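Long-range contacts in aminopeptidase N (Francisella tularensis subsp. tularensis, PDB 5DLL), which probably removes single amino acids from the N-termini of peptides, using a bound zinc ion, during the breakdown of intracellular proteins: residues S24-D29 and L48-N53; D29-I34 and V149-T154; N60-D65 and L93-V98. One frame throughout, in Å; residues are numbered along the deposited sequence.

Contact 1 (S24-D29 and L48-N53); sequences SNYLID and LYIVAN
N53 closes the open end of this strand pair with two separate donors. Its backbone N bonds to N25 O at 2.8 Å, reaching the oxygen from well above the carbonyl plane. Its side-chain ND2 bonds to S24 O nearly head-on to the carbonyl, and S24 O lies in the plane of the amide; the modelled ND2 to O length of 2.5 Å is doubtful at this resolution. Its chi1 of -176°, CG opposite the backbone N, sends the carboxamide across to S24 O. Further in, L27 and V51 form an antiparallel hydrogen-bonded pair: L27 N to V51 O and V51 N to L27 O are both 2.8 Å. D29 N to Y49 O, 3.0 Å, completes the ladder where the first chain turns a corner.

Around this frame, the side chains sort onto two faces. Y26, I28, I50 and A52 share one. Y26 sets CE1 3.6 Å from A52 CB, while I28 and I50 run side by side with their CG1 atoms 4.2 Å apart. On the other face L27 lies beside V51, and its CD1 also slants across the N53 side chain, 3.5 Å from N53 OD1. R57 adds a cation-pi contact to the Y26 ring.

The chemistry implies a ladder carried one residue past the strand by N53 N, its side chain probably adding a second bond, and a largely apolar face continuing onto L62.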
loop_
_atom_site.group_PDB
_atom_site.type_symbol
_atom_site.label_atom_id
_atom_site.label_comp_id
_atom_site.label_asym_id
_atom_site.label_seq_id
_atom_site.Cartn_x
_atom_site.Cartn_y
_atom_site.Cartn_z
ATOM N N SER A 24 -8.113 -24.824 17.728
ATOM C CA SER A 24 -7.480 -26.116 17.494
ATOM C C SER A 24 -7.573 -26.972 18.755
ATOM O O SER A 24 -7.341 -26.475 19.854
ATOM C CB SER A 24 -6.017 -25.922 17.108
ATOM O OG SER A 24 -5.415 -27.157 16.776
ATOM N N ASN A 25 -7.926 -28.247 18.599
ATOM C CA ASN A 25 -8.017 -29.158 19.747
ATOM C C ASN A 25 -6.651 -29.562 20.316
ATOM O O ASN A 25 -6.565 -30.016 21.456
ATOM C CB ASN A 25 -8.881 -30.396 19.427
ATOM C CG ASN A 25 -8.238 -31.339 18.421
ATOM O OD1 ASN A 25 -7.366 -30.954 17.645
ATOM N ND2 ASN A 25 -8.684 -32.592 18.427
ATOM N N TYR A 26 -5.593 -29.389 19.525
ATOM C CA TYR A 26 -4.221 -29.600 19.995
ATOM C C TYR A 26 -3.351 -28.392 19.651
ATOM O O TYR A 26 -3.604 -27.703 18.657
ATOM C CB TYR A 26 -3.646 -30.901 19.416
ATOM C CG TYR A 26 -4.183 -32.119 20.135
ATOM C CD1 TYR A 26 -3.544 -32.615 21.269
ATOM C CD2 TYR A 26 -5.350 -32.750 19.714
ATOM C CE1 TYR A 26 -4.041 -33.712 21.952
ATOM C CE2 TYR A 26 -5.855 -33.849 20.393
ATOM C CZ TYR A 26 -5.197 -34.324 21.513
ATOM O OH TYR A 26 -5.680 -35.415 22.199
ATOM N N LEU A 27 -2.347 -28.135 20.491
ATOM C CA LEU A 27 -1.470 -26.969 20.347
ATOM C C LEU A 27 0.005 -27.353 20.357
ATOM O O LEU A 27 0.379 -28.401 20.877
ATOM C CB LEU A 27 -1.737 -25.959 21.465
ATOM C CG LEU A 27 -3.018 -25.130 21.335
ATOM C CD1 LEU A 27 -3.347 -24.455 22.661
ATOM C CD2 LEU A 27 -2.902 -24.104 20.213
ATOM N N ILE A 28 0.834 -26.479 19.791
ATOM C CA ILE A 28 2.269 -26.717 19.665
ATOM C C ILE A 28 3.027 -25.669 20.467
ATOM O O ILE A 28 2.886 -24.469 20.232
ATOM C CB ILE A 28 2.723 -26.685 18.188
ATOM C CG1 ILE A 28 1.869 -27.662 17.365
ATOM C CG2 ILE A 28 4.215 -27.007 18.076
ATOM C CD1 ILE A 28 2.225 -27.745 15.895
ATOM N N ASP A 29 3.819 -26.144 21.423
ATOM C CA ASP A 29 4.635 -25.289 22.270
ATOM C C ASP A 29 5.969 -24.983 21.599
ATOM O O ASP A 29 6.405 -23.827 21.581
ATOM C CB ASP A 29 4.874 -25.962 23.629
ATOM C CG ASP A 29 3.627 -25.979 24.513
ATOM O OD1 ASP A 29 2.635 -25.284 24.188
ATOM O OD2 ASP A 29 3.648 -26.684 25.550
ATOM N N LEU A 48 7.831 -32.004 16.948
ATOM C CA LEU A 48 6.729 -31.154 17.372
ATOM C C LEU A 48 6.345 -31.533 18.786
ATOM O O LEU A 48 5.947 -32.674 19.034
ATOM C CB LEU A 48 5.519 -31.343 16.446
ATOM C CG LEU A 48 5.503 -30.547 15.139
ATOM C CD1 LEU A 48 6.869 -30.512 14.473
ATOM C CD2 LEU A 48 4.456 -31.114 14.191
ATOM N N TYR A 49 6.467 -30.582 19.709
ATOM C CA TYR A 49 6.099 -30.810 21.106
ATOM C C TYR A 49 4.691 -30.292 21.329
ATOM O O TYR A 49 4.467 -29.098 21.480
ATOM C CB TYR A 49 7.123 -30.182 22.045
ATOM C CG TYR A 49 8.482 -30.822 21.873
ATOM C CD1 TYR A 49 8.825 -31.966 22.578
ATOM C CD2 TYR A 49 9.402 -30.312 20.969
ATOM C CE1 TYR A 49 10.061 -32.567 22.406
ATOM C CE2 TYR A 49 10.635 -30.910 20.790
ATOM C CZ TYR A 49 10.958 -32.034 21.512
ATOM O OH TYR A 49 12.186 -32.618 21.331
ATOM N N ILE A 50 3.752 -31.233 21.338
ATOM C CA ILE A 50 2.331 -30.954 21.206
ATOM C C ILE A 50 1.603 -31.223 22.520
ATOM O O ILE A 50 1.970 -32.129 23.273
ATOM C CB ILE A 50 1.731 -31.839 20.089
ATOM C CG1 ILE A 50 2.450 -31.577 18.757
ATOM C CG2 ILE A 50 0.234 -31.606 19.941
ATOM C CD1 ILE A 50 2.273 -32.682 17.739
ATOM N N VAL A 51 0.560 -30.439 22.778
ATOM C CA VAL A 51 -0.247 -30.590 23.986
ATOM C C VAL A 51 -1.736 -30.386 23.685
ATOM O O VAL A 51 -2.106 -29.575 22.836
ATOM C CB VAL A 51 0.226 -29.620 25.093
ATOM C CG1 VAL A 51 -0.118 -28.176 24.749
ATOM C CG2 VAL A 51 -0.361 -30.017 26.440
ATOM N N ALA A 52 -2.578 -31.146 24.380
ATOM C CA ALA A 52 -4.027 -31.052 24.229
ATOM C C ALA A 52 -4.519 -29.672 24.649
ATOM O O ALA A 52 -4.124 -29.173 25.702
ATOM C CB ALA A 52 -4.707 -32.130 25.060
ATOM N N ASN A 53 -5.374 -29.064 23.824
ATOM C CA ASN A 53 -5.887 -27.714 24.078
ATOM C C ASN A 53 -7.145 -27.731 24.946
ATOM O O ASN A 53 -8.188 -28.208 24.519
ATOM C CB ASN A 53 -6.191 -27.008 22.752
ATOM C CG ASN A 53 -6.629 -25.562 22.937
ATOM O OD1 ASN A 53 -6.491 -24.988 24.016
ATOM N ND2 ASN A 53 -7.162 -24.966 21.877
#

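Contact 2 (D29-I34 and V149-T154); sequences DETHLI and VMAAFT
T154 O serves both H32 and L33. L33 N gives it a hydrogen bond of 2.9 Å, and H32 CA approaches it at 3.3 Å in a C-H...O contact. The same double use recurs along the strands: T31 O takes the N-H of T154 at 3.0 Å and also a CA-H contact from F153. A152 O likewise accepts from T31 N, and D29 O from A152 N. Each strand therefore gives and receives in alternation, the slanted ladder expected of parallel neighbours.

Among the side chains, T31 and F153 carry the buried face. They point the same way, and the threonine lies over the ring: T31 CB sits 4.0 Å from the ring centroid and only 13° off its normal, a CH-pi contact displaced toward the rim at CE2. OG1 of T31 lies beside the backbone N (chi1 -58°), which leaves CG2 opposite that N and 3.6 Å from F153 CE2, whereas OG1 turns toward A151 CB and takes its hydrogen bond with Y143 OH outside the pair. L33 meets the same ring differently: T31 covers one face, and L33 CD1 touches the edge more loosely.

The other face is more open. Here H32 slants across T154, with H32 CD2 3.6 Å from T154 CB; the imidazole also meets the ring of Y49, the two planes nearly perpendicular.

E30, T31 and H32 pair in order with A152, F153 and T154, and the axes of the short strands are turned 33° from each other. Such a parallel pair, made by strands 26-36 and 150-160 far apart in sequence, belongs to the twisted mixed beta-sheet of the M1 peptidase N-terminal domain.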
loop_
_atom_site.group_PDB
_atom_site.type_symbol
_atom_site.label_atom_id
_atom_site.label_comp_id
_atom_site.label_asym_id
_atom_site.label_seq_id
_atom_site.Cartn_x
_atom_site.Cartn_y
_atom_site.Cartn_z
ATOM N N ASP A 29 3.819 -26.144 21.423
ATOM C CA ASP A 29 4.635 -25.289 22.270
ATOM C C ASP A 29 5.969 -24.983 21.599
ATOM O O ASP A 29 6.405 -23.827 21.581
ATOM C CB ASP A 29 4.874 -25.962 23.629
ATOM C CG ASP A 29 3.627 -25.979 24.513
ATOM O OD1 ASP A 29 2.635 -25.284 24.188
ATOM O OD2 ASP A 29 3.648 -26.684 25.550
ATOM N N GLU A 30 6.612 -26.022 21.063
ATOM C CA GLU A 30 7.919 -25.895 20.422
ATOM C C GLU A 30 7.998 -26.682 19.121
ATOM O O GLU A 30 7.329 -27.694 18.950
ATOM C CB GLU A 30 9.035 -26.374 21.353
ATOM C CG GLU A 30 9.030 -25.709 22.717
ATOM C CD GLU A 30 10.419 -25.528 23.287
ATOM O OE1 GLU A 30 11.231 -26.466 23.185
ATOM O OE2 GLU A 30 10.697 -24.439 23.835
ATOM N N THR A 31 8.852 -26.209 18.221
ATOM C CA THR A 31 9.054 -26.829 16.920
ATOM C C THR A 31 10.552 -26.862 16.624
ATOM O O THR A 31 11.192 -25.813 16.531
ATOM C CB THR A 31 8.323 -26.023 15.831
ATOM O OG1 THR A 31 6.924 -25.953 16.148
ATOM C CG2 THR A 31 8.513 -26.661 14.458
ATOM N N HIS A 32 11.112 -28.062 16.509
ATOM C CA HIS A 32 12.533 -28.229 16.209
ATOM C C HIS A 32 12.688 -28.851 14.834
ATOM O O HIS A 32 12.286 -29.993 14.624
ATOM C CB HIS A 32 13.210 -29.111 17.254
ATOM C CG HIS A 32 13.232 -28.509 18.622
ATOM N ND1 HIS A 32 12.086 -28.287 19.353
ATOM C CD2 HIS A 32 14.260 -28.081 19.392
ATOM C CE1 HIS A 32 12.405 -27.745 20.513
ATOM N NE2 HIS A 32 13.719 -27.608 20.563
ATOM N N LEU A 33 13.270 -28.095 13.906
ATOM C CA LEU A 33 13.445 -28.543 12.531
ATOM C C LEU A 33 14.918 -28.739 12.197
ATOM O O LEU A 33 15.784 -28.055 12.742
ATOM C CB LEU A 33 12.837 -27.529 11.554
ATOM C CG LEU A 33 11.441 -26.988 11.882
ATOM C CD1 LEU A 33 10.978 -26.042 10.784
ATOM C CD2 LEU A 33 10.439 -28.115 12.085
ATOM N N ILE A 34 15.183 -29.699 11.311
ATOM C CA ILE A 34 16.500 -29.888 10.704
ATOM C C ILE A 34 16.305 -29.954 9.194
ATOM O O ILE A 34 15.507 -30.758 8.702
ATOM C CB ILE A 34 17.194 -31.185 11.184
ATOM C CG1 ILE A 34 17.358 -31.182 12.714
ATOM C CG2 ILE A 34 18.553 -31.346 10.506
ATOM C CD1 ILE A 34 17.646 -32.542 13.316
ATOM N N VAL A 149 -2.056 -21.188 16.073
ATOM C CA VAL A 149 -1.103 -22.103 16.682
ATOM C C VAL A 149 0.293 -21.515 16.502
ATOM O O VAL A 149 0.810 -21.451 15.378
ATOM C CB VAL A 149 -1.187 -23.505 16.059
ATOM C CG1 VAL A 149 -0.157 -24.436 16.688
ATOM C CG2 VAL A 149 -2.592 -24.060 16.228
ATOM N N MET A 150 0.875 -21.077 17.622
ATOM C CA MET A 150 2.165 -20.397 17.644
ATOM C C MET A 150 3.148 -21.154 18.523
ATOM O O MET A 150 2.810 -21.543 19.641
ATOM C CB MET A 150 2.008 -18.986 18.200
ATOM C CG MET A 150 1.039 -18.095 17.435
ATOM S SD MET A 150 0.704 -16.567 18.332
ATOM C CE MET A 150 -0.043 -17.327 19.773
ATOM N N ALA A 151 4.373 -21.322 18.029
ATOM C CA ALA A 151 5.369 -22.154 18.693
ATOM C C ALA A 151 6.761 -21.530 18.670
ATOM O O ALA A 151 7.070 -20.704 17.814
ATOM C CB ALA A 151 5.409 -23.514 18.032
ATOM N N ALA A 152 7.593 -21.944 19.624
ATOM C CA ALA A 152 8.996 -21.538 19.682
ATOM C C ALA A 152 9.837 -22.405 18.740
ATOM O O ALA A 152 9.870 -23.627 18.876
ATOM C CB ALA A 152 9.512 -21.642 21.106
ATOM N N PHE A 153 10.517 -21.759 17.793
ATOM C CA PHE A 153 11.236 -22.460 16.722
ATOM C C PHE A 153 12.746 -22.542 16.950
ATOM O O PHE A 153 13.405 -21.514 17.096
ATOM C CB PHE A 153 10.999 -21.758 15.378
ATOM C CG PHE A 153 9.710 -22.140 14.705
ATOM C CD1 PHE A 153 8.503 -21.602 15.128
ATOM C CD2 PHE A 153 9.706 -23.017 13.629
ATOM C CE1 PHE A 153 7.314 -21.936 14.500
ATOM C CE2 PHE A 153 8.519 -23.353 12.995
ATOM C CZ PHE A 153 7.322 -22.814 13.430
ATOM N N THR A 154 13.278 -23.763 16.966
ATOM C CA THR A 154 14.715 -23.995 16.812
ATOM C C THR A 154 14.905 -24.658 15.464
ATOM O O THR A 154 14.175 -25.586 15.128
ATOM C CB THR A 154 15.278 -24.934 17.893
ATOM O OG1 THR A 154 14.851 -24.491 19.187
ATOM C CG2 THR A 154 16.809 -24.975 17.830
#

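Contact 3 (N60-D65 and L93-V98); sequences NTLVLD and LIINNV
Strands 62-65 and 92-95 are neighbours in a small three-stranded antiparallel sheet of the M1 N-terminal domain, with L62 facing I95 and L64 facing L93 as hydrogen-bonded pairs. L62 N to I95 O is 2.7 Å and I95 N to L62 O 2.9 Å. L64 and L93 repeat the exchange, while V63 and I94 form the non-hydrogen-bonded pair between them.

Beyond the last strand pair, side chains and loop backbone take over. T61 OG1 donates to N96 OD1 at 2.6 Å, in the plane of the amide carbonyl, and the two side chains lie alongside each other. T61 splits its roles: OG1 sits beside the backbone N (chi1 -63°) and meets the amide, while CG2, opposite that N, crosses over I94 CG2. N97 has a left-handed backbone conformation (phi/psi 50/50°) and the chain bends there, bringing V98 N to N60 O at 3.1 Å.

L62, L64 and L93, with I95 and V98, build the buried side. L62 places CB 4.1 Å from V98 CG1 and CD2 4.3 Å from I95 CD1; L64 and L93 meet through their CB atoms. F102 and L104 of strand 101-110 lie against this face, as does Y26.

Backbone bonds thus run along the strands, the T61 to N96 side-chain bond adds one at the more exposed loop end, and the aliphatic side faces the larger sheet.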
loop_
_atom_site.group_PDB
_atom_site.type_symbol
_atom_site.label_atom_id
_atom_site.label_comp_id
_atom_site.label_asym_id
_atom_site.label_seq_id
_atom_site.Cartn_x
_atom_site.Cartn_y
_atom_site.Cartn_z
ATOM N N ASN A 60 -9.887 -36.758 20.425
ATOM C CA ASN A 60 -8.431 -36.877 20.558
ATOM C C ASN A 60 -7.741 -37.256 19.248
ATOM O O ASN A 60 -6.761 -38.005 19.241
ATOM C CB ASN A 60 -8.094 -37.901 21.641
ATOM C CG ASN A 60 -8.850 -37.650 22.929
ATOM O OD1 ASN A 60 -9.248 -36.516 23.225
ATOM N ND2 ASN A 60 -9.057 -38.707 23.701
ATOM N N THR A 61 -8.257 -36.729 18.141
ATOM C CA THR A 61 -7.667 -36.953 16.836
ATOM C C THR A 61 -6.811 -35.751 16.471
ATOM O O THR A 61 -7.271 -34.614 16.546
ATOM C CB THR A 61 -8.744 -37.155 15.752
ATOM O OG1 THR A 61 -9.501 -38.341 16.038
ATOM C CG2 THR A 61 -8.109 -37.287 14.368
ATOM N N LEU A 62 -5.566 -36.010 16.087
ATOM C CA LEU A 62 -4.684 -34.977 15.563
ATOM C C LEU A 62 -4.811 -34.934 14.040
ATOM O O LEU A 62 -4.677 -35.961 13.377
ATOM C CB LEU A 62 -3.236 -35.265 15.964
ATOM C CG LEU A 62 -2.195 -34.171 15.692
ATOM C CD1 LEU A 62 -2.392 -32.979 16.622
ATOM C CD2 LEU A 62 -0.785 -34.732 15.829
ATOM N N VAL A 63 -5.077 -33.749 13.497
ATOM C CA VAL A 63 -5.184 -33.557 12.052
ATOM C C VAL A 63 -4.126 -32.551 11.593
ATOM O O VAL A 63 -4.354 -31.342 11.622
ATOM C CB VAL A 63 -6.597 -33.065 11.640
ATOM C CG1 VAL A 63 -6.701 -32.926 10.124
ATOM C CG2 VAL A 63 -7.674 -34.004 12.169
ATOM N N LEU A 64 -2.970 -33.058 11.176
ATOM C CA LEU A 64 -1.898 -32.209 10.655
ATOM C C LEU A 64 -2.093 -31.911 9.170
ATOM O O LEU A 64 -2.506 -32.779 8.410
ATOM C CB LEU A 64 -0.539 -32.880 10.861
ATOM C CG LEU A 64 -0.119 -33.051 12.321
ATOM C CD1 LEU A 64 1.028 -34.040 12.428
ATOM C CD2 LEU A 64 0.267 -31.716 12.933
ATOM N N ASP A 65 -1.789 -30.680 8.773
ATOM C CA ASP A 65 -1.803 -30.266 7.372
ATOM C C ASP A 65 -0.449 -30.581 6.727
ATOM O O ASP A 65 0.601 -30.356 7.333
ATOM C CB ASP A 65 -2.083 -28.759 7.262
ATOM C CG ASP A 65 -3.416 -28.354 7.887
ATOM O OD1 ASP A 65 -4.474 -28.783 7.374
ATOM O OD2 ASP A 65 -3.404 -27.594 8.884
ATOM N N LEU A 93 -2.443 -35.422 7.547
ATOM C CA LEU A 93 -1.982 -36.622 8.241
ATOM C C LEU A 93 -2.769 -36.766 9.541
ATOM O O LEU A 93 -2.649 -35.934 10.439
ATOM C CB LEU A 93 -0.484 -36.554 8.522
ATOM C CG LEU A 93 0.165 -37.827 9.091
ATOM C CD1 LEU A 93 1.658 -37.840 8.798
ATOM C CD2 LEU A 93 -0.081 -38.002 10.587
ATOM N N ILE A 94 -3.568 -37.825 9.636
ATOM C CA ILE A 94 -4.510 -38.004 10.742
ATOM C C ILE A 94 -4.044 -39.099 11.704
ATOM O O ILE A 94 -3.637 -40.180 11.281
ATOM C CB ILE A 94 -5.923 -38.328 10.205
ATOM C CG1 ILE A 94 -6.340 -37.254 9.187
ATOM C CG2 ILE A 94 -6.931 -38.441 11.348
ATOM C CD1 ILE A 94 -7.796 -37.289 8.776
ATOM N N ILE A 95 -4.106 -38.801 13.000
ATOM C CA ILE A 95 -3.748 -39.751 14.052
ATOM C C ILE A 95 -4.813 -39.721 15.142
ATOM O O ILE A 95 -5.078 -38.668 15.720
ATOM C CB ILE A 95 -2.395 -39.407 14.706
ATOM C CG1 ILE A 95 -1.327 -39.125 13.640
ATOM C CG2 ILE A 95 -1.964 -40.534 15.644
ATOM C CD1 ILE A 95 -0.001 -38.660 14.201
ATOM N N ASN A 96 -5.403 -40.878 15.430
ATOM C CA ASN A 96 -6.419 -41.000 16.472
ATOM C C ASN A 96 -5.843 -41.372 17.840
ATOM O O ASN A 96 -4.733 -41.905 17.941
ATOM C CB ASN A 96 -7.462 -42.035 16.058
ATOM C CG ASN A 96 -8.225 -41.622 14.816
ATOM O OD1 ASN A 96 -8.769 -40.522 14.746
ATOM N ND2 ASN A 96 -8.268 -42.505 13.830
ATOM N N ASN A 97 -6.614 -41.072 18.885
ATOM C CA ASN A 97 -6.286 -41.449 20.265
ATOM C C ASN A 97 -4.866 -41.080 20.686
ATOM O O ASN A 97 -4.133 -41.914 21.223
ATOM C CB ASN A 97 -6.526 -42.945 20.471
ATOM C CG ASN A 97 -7.885 -43.384 19.976
ATOM O OD1 ASN A 97 -8.009 -44.381 19.261
ATOM N ND2 ASN A 97 -8.916 -42.628 20.335
ATOM N N VAL A 98 -4.492 -39.828 20.433
ATOM C CA VAL A 98 -3.192 -39.313 20.850
ATOM C C VAL A 98 -3.259 -38.917 22.326
ATOM O O VAL A 98 -4.349 -38.656 22.837
ATOM C CB VAL A 98 -2.735 -38.104 20.000
ATOM C CG1 VAL A 98 -2.741 -38.454 18.518
ATOM C CG2 VAL A 98 -3.595 -36.873 20.263
#

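In the fold
Contacts 1 and 2 share D29 and strand 26-36, which pairs with strand 42-52 in one and strand 150-160 in the other; their centres are about 11 Å apart, and Y49 N probably bonds to E30 O between them. Contact 3 lies about 11 Å from contact 1, centre to centre, and touches it: N25 ND2 bonds to T61 O, and Y26 packs on L62 and V98. Contacts 2 and 3 remain about 8 Å apart at their nearest atoms. A bound sodium ion lies nearby, about 6 Å from the L33 side chain and 7 Å from that of L48. All three contacts lie away from the zinc site of H309, H313 and E332.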